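Local coordinates for uric acid degradation bifunctional protein PucL (Bacillus subtilis, PDB 6A4M) that probably oxidises uric acid with molecular oxygen through its urate oxidase domain and, as a bifunctional enzyme, probably decarboxylates a later product of urate breakdown, at residues 2-16 with 33-46. Sequence-based numbering, arbitrary orientation.
Sequences SYGKGNVFAYRTYLK and DNTVVGVDVTCEIG
S2 OG donates a hydrogen bond to E44 OE2 at 2.8 Å, taking the lone pair that faces away from the other carboxylate oxygen. The E44 chain is extended, with CG opposite the backbone N (chi1 -171°), and this brings the carboxylate to the serine. At Y3 the antiparallel ladder of strands 3-13 and 36-45 begins, with backbone bonds to I45 in both directions. I45 also lies over one face of the Y3 ring in a CH-pi contact, CG1 being 3.9 Å from the ring centroid. G4 packs its CA against C43 O at 3.2 Å, where a side chain would clash. K5 pairs with C43. The register then slips by one residue at a beta bulge between K5 and V8, with N7 turned to positive phi. V8 resumes the ladder opposite V41, and their CB atoms meet at 4.1 Å. A10 pairs with V39 and R12 with V37; between them, the Y11 ring passes obliquely by G38. Beyond the strand, Y14 N bonds T35 O from above the carbonyl plane, and Y14 CE1 touches T35 CG2. L15 CD2 rests against V37 CG2 and N34 ND2. K16 O accepts a nearly straight bond from N34 ND2 (3.0 Å, 171°), lying almost in the amide plane. N34 ND2 also bonds T82 O, so an alanine here would probably leave both carbonyls without this donor and weaken the tie between the end of the first strand and the start of the second. Strand 36-45 lies between strands 3-13 and 104-121, hydrogen-bonded to both. An antiparallel sheet with helices layered on one face is consistent with the T-fold of urate oxidases. Helix 64-78 packs on the face carrying Y3, A10, C43 and I45, where R12 NH1 bonds L76 O; helix 84-98 meets V41 and C43 on that same face.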
# COMPACT_ATOMS: atom_id res chain seq x y z
N SER A 2 -7.08 25.50 4.94
CA SER A 2 -7.37 24.61 3.82
C SER A 2 -8.81 24.09 3.84
O SER A 2 -9.54 24.28 4.82
CB SER A 2 -6.40 23.42 3.81
OG SER A 2 -6.55 22.62 4.97
N TYR A 3 -9.21 23.45 2.75
CA TYR A 3 -10.53 22.84 2.63
C TYR A 3 -10.54 21.79 1.52
O TYR A 3 -9.60 21.69 0.74
CB TYR A 3 -11.60 23.90 2.37
CG TYR A 3 -11.47 24.59 1.03
CD1 TYR A 3 -10.46 25.52 0.80
CD2 TYR A 3 -12.35 24.30 -0.01
CE1 TYR A 3 -10.34 26.15 -0.43
CE2 TYR A 3 -12.24 24.92 -1.25
CZ TYR A 3 -11.23 25.85 -1.45
OH TYR A 3 -11.10 26.47 -2.67
N GLY A 4 -11.62 21.01 1.46
CA GLY A 4 -11.76 20.03 0.40
C GLY A 4 -12.82 18.98 0.65
O GLY A 4 -13.78 19.24 1.37
N LYS A 5 -12.64 17.81 0.04
CA LYS A 5 -13.62 16.73 0.08
C LYS A 5 -12.98 15.44 0.57
O LYS A 5 -11.87 15.10 0.14
CB LYS A 5 -14.20 16.50 -1.32
CG LYS A 5 -15.61 15.91 -1.32
CD LYS A 5 -16.63 16.99 -1.01
CE LYS A 5 -18.06 16.52 -1.18
NZ LYS A 5 -18.98 17.67 -0.94
N GLY A 6 -13.67 14.74 1.47
CA GLY A 6 -13.25 13.42 1.96
C GLY A 6 -14.28 12.36 1.62
O GLY A 6 -15.40 12.68 1.24
N ASN A 7 -13.90 11.09 1.79
CA ASN A 7 -14.73 9.92 1.45
C ASN A 7 -15.26 9.96 0.01
O ASN A 7 -16.41 9.63 -0.25
CB ASN A 7 -15.90 9.76 2.46
CG ASN A 7 -15.48 9.03 3.74
OD1 ASN A 7 -14.36 8.53 3.86
ND2 ASN A 7 -16.39 8.97 4.69
N VAL A 8 -14.39 10.36 -0.92
CA VAL A 8 -14.74 10.35 -2.34
C VAL A 8 -14.40 8.97 -2.89
O VAL A 8 -13.28 8.71 -3.33
CB VAL A 8 -14.02 11.47 -3.11
CG1 VAL A 8 -14.43 11.45 -4.59
CG2 VAL A 8 -14.33 12.82 -2.49
N PHE A 9 -15.39 8.07 -2.84
CA PHE A 9 -15.27 6.73 -3.40
C PHE A 9 -15.36 6.81 -4.92
O PHE A 9 -16.23 7.51 -5.45
CB PHE A 9 -16.38 5.80 -2.90
CG PHE A 9 -16.19 5.31 -1.49
CD1 PHE A 9 -16.47 6.13 -0.40
CD2 PHE A 9 -15.75 4.01 -1.25
CE1 PHE A 9 -16.30 5.68 0.90
CE2 PHE A 9 -15.59 3.54 0.05
CZ PHE A 9 -15.87 4.38 1.13
N ALA A 10 -14.47 6.09 -5.60
CA ALA A 10 -14.50 5.99 -7.05
C ALA A 10 -14.08 4.59 -7.46
O ALA A 10 -12.99 4.14 -7.10
CB ALA A 10 -13.58 7.04 -7.66
N TYR A 11 -14.95 3.90 -8.21
CA TYR A 11 -14.65 2.58 -8.75
C TYR A 11 -14.52 2.67 -10.27
O TYR A 11 -15.38 3.25 -10.93
CB TYR A 11 -15.77 1.59 -8.39
CG TYR A 11 -16.00 1.46 -6.91
CD1 TYR A 11 -15.20 0.63 -6.13
CD2 TYR A 11 -17.03 2.16 -6.27
CE1 TYR A 11 -15.40 0.51 -4.76
CE2 TYR A 11 -17.24 2.05 -4.91
CZ TYR A 11 -16.42 1.22 -4.15
OH TYR A 11 -16.62 1.10 -2.80
N ARG A 12 -13.46 2.09 -10.82
CA ARG A 12 -13.21 2.08 -12.26
C ARG A 12 -13.11 0.64 -12.75
O ARG A 12 -12.27 -0.12 -12.27
CB ARG A 12 -11.92 2.85 -12.56
CG ARG A 12 -11.37 2.76 -13.99
CD ARG A 12 -12.24 3.47 -15.01
NE ARG A 12 -11.85 3.09 -16.37
CZ ARG A 12 -10.84 3.60 -17.08
NH1 ARG A 12 -10.06 4.57 -16.59
NH2 ARG A 12 -10.61 3.14 -18.30
N THR A 13 -13.97 0.27 -13.70
CA THR A 13 -13.83 -0.99 -14.42
C THR A 13 -12.90 -0.82 -15.62
O THR A 13 -12.83 0.26 -16.22
CB THR A 13 -15.19 -1.55 -14.91
OG1 THR A 13 -15.91 -0.54 -15.62
CG2 THR A 13 -16.02 -2.04 -13.73
N TYR A 14 -12.19 -1.89 -15.96
CA TYR A 14 -11.30 -1.96 -17.13
C TYR A 14 -10.32 -0.79 -17.27
O TYR A 14 -10.21 -0.17 -18.33
CB TYR A 14 -12.13 -2.16 -18.41
CG TYR A 14 -12.96 -3.41 -18.32
CD1 TYR A 14 -12.37 -4.66 -18.38
CD2 TYR A 14 -14.35 -3.34 -18.13
CE1 TYR A 14 -13.12 -5.82 -18.28
CE2 TYR A 14 -15.11 -4.49 -18.03
CZ TYR A 14 -14.49 -5.73 -18.10
OH TYR A 14 -15.24 -6.88 -18.00
N LEU A 15 -9.61 -0.51 -16.18
CA LEU A 15 -8.45 0.39 -16.21
C LEU A 15 -7.33 -0.33 -16.97
O LEU A 15 -7.32 -1.56 -17.06
CB LEU A 15 -8.01 0.74 -14.78
CG LEU A 15 -6.93 1.80 -14.56
CD1 LEU A 15 -7.51 3.20 -14.73
CD2 LEU A 15 -6.31 1.66 -13.18
N LYS A 16 -6.40 0.44 -17.54
CA LYS A 16 -5.29 -0.13 -18.30
C LYS A 16 -4.51 -1.11 -17.42
O LYS A 16 -4.11 -0.74 -16.31
CB LYS A 16 -4.35 0.96 -18.82
CG LYS A 16 -3.40 0.47 -19.91
CD LYS A 16 -2.24 1.43 -20.11
CE LYS A 16 -1.35 0.97 -21.26
NZ LYS A 16 0.06 1.42 -21.09
N ASP A 33 -4.25 -7.11 -13.64
CA ASP A 33 -5.22 -7.01 -14.74
C ASP A 33 -6.04 -5.71 -14.69
O ASP A 33 -6.46 -5.22 -15.73
CB ASP A 33 -6.16 -8.23 -14.77
CG ASP A 33 -5.47 -9.51 -15.28
OD1 ASP A 33 -4.36 -9.43 -15.86
OD2 ASP A 33 -6.05 -10.60 -15.09
N ASN A 34 -6.25 -5.17 -13.48
CA ASN A 34 -7.00 -3.93 -13.25
C ASN A 34 -8.42 -3.98 -13.84
O ASN A 34 -8.95 -2.96 -14.31
CB ASN A 34 -6.21 -2.71 -13.78
CG ASN A 34 -5.07 -2.28 -12.87
OD1 ASN A 34 -5.00 -2.65 -11.69
ND2 ASN A 34 -4.16 -1.47 -13.41
N THR A 35 -9.04 -5.15 -13.79
CA THR A 35 -10.40 -5.35 -14.31
C THR A 35 -11.42 -4.54 -13.51
O THR A 35 -12.37 -4.00 -14.08
CB THR A 35 -10.80 -6.84 -14.26
OG1 THR A 35 -9.82 -7.62 -14.95
CG2 THR A 35 -12.17 -7.07 -14.90
N VAL A 36 -11.24 -4.49 -12.20
CA VAL A 36 -11.99 -3.59 -11.34
C VAL A 36 -11.04 -3.01 -10.27
O VAL A 36 -10.26 -3.74 -9.66
CB VAL A 36 -13.23 -4.27 -10.71
CG1 VAL A 36 -12.87 -5.54 -9.95
CG2 VAL A 36 -14.00 -3.30 -9.82
N VAL A 37 -11.12 -1.70 -10.11
CA VAL A 37 -10.25 -0.95 -9.22
C VAL A 37 -11.14 -0.02 -8.40
O VAL A 37 -12.05 0.61 -8.94
CB VAL A 37 -9.21 -0.13 -10.03
CG1 VAL A 37 -8.42 0.82 -9.13
CG2 VAL A 37 -8.27 -1.07 -10.77
N GLY A 38 -10.87 0.05 -7.10
CA GLY A 38 -11.59 0.95 -6.20
C GLY A 38 -10.58 1.80 -5.47
O GLY A 38 -9.53 1.31 -5.06
N VAL A 39 -10.91 3.08 -5.31
CA VAL A 39 -10.06 4.01 -4.56
C VAL A 39 -10.92 4.97 -3.74
O VAL A 39 -12.03 5.34 -4.14
CB VAL A 39 -9.09 4.78 -5.49
CG1 VAL A 39 -9.84 5.76 -6.39
CG2 VAL A 39 -8.02 5.49 -4.68
N ASP A 40 -10.38 5.36 -2.60
CA ASP A 40 -11.03 6.27 -1.68
C ASP A 40 -10.18 7.54 -1.58
O ASP A 40 -9.14 7.55 -0.93
CB ASP A 40 -11.16 5.60 -0.32
CG ASP A 40 -12.26 6.18 0.49
OD1 ASP A 40 -12.14 7.35 0.92
OD2 ASP A 40 -13.26 5.47 0.68
N VAL A 41 -10.64 8.59 -2.26
CA VAL A 41 -9.86 9.82 -2.37
C VAL A 41 -10.24 10.80 -1.26
O VAL A 41 -11.43 11.00 -0.98
CB VAL A 41 -10.04 10.50 -3.75
CG1 VAL A 41 -9.21 11.78 -3.83
CG2 VAL A 41 -9.64 9.53 -4.86
N THR A 42 -9.21 11.36 -0.63
CA THR A 42 -9.33 12.55 0.20
C THR A 42 -8.59 13.67 -0.53
O THR A 42 -7.45 13.47 -0.98
CB THR A 42 -8.70 12.33 1.59
OG1 THR A 42 -9.24 11.14 2.18
CG2 THR A 42 -8.97 13.52 2.52
N CYS A 43 -9.23 14.83 -0.67
CA CYS A 43 -8.65 15.97 -1.38
C CYS A 43 -8.66 17.21 -0.49
O CYS A 43 -9.69 17.56 0.07
CB CYS A 43 -9.42 16.24 -2.66
SG CYS A 43 -8.67 17.53 -3.69
N GLU A 44 -7.50 17.86 -0.36
CA GLU A 44 -7.31 19.02 0.51
C GLU A 44 -6.53 20.09 -0.26
O GLU A 44 -5.42 19.83 -0.72
CB GLU A 44 -6.53 18.61 1.76
CG GLU A 44 -6.45 19.68 2.85
CD GLU A 44 -5.63 19.26 4.06
OE1 GLU A 44 -5.03 18.16 4.04
OE2 GLU A 44 -5.58 20.04 5.03
N ILE A 45 -7.11 21.29 -0.38
CA ILE A 45 -6.47 22.39 -1.12
C ILE A 45 -6.28 23.62 -0.24
O ILE A 45 -7.16 23.95 0.56
CB ILE A 45 -7.23 22.72 -2.43
CG1 ILE A 45 -8.64 23.26 -2.15
CG2 ILE A 45 -7.31 21.48 -3.31
CD1 ILE A 45 -9.40 23.70 -3.39
N GLY A 46 -5.12 24.27 -0.37
CA GLY A 46 -4.77 25.46 0.42
C GLY A 46 -5.15 26.74 -0.28
O GLY A 46 -4.76 26.97 -1.43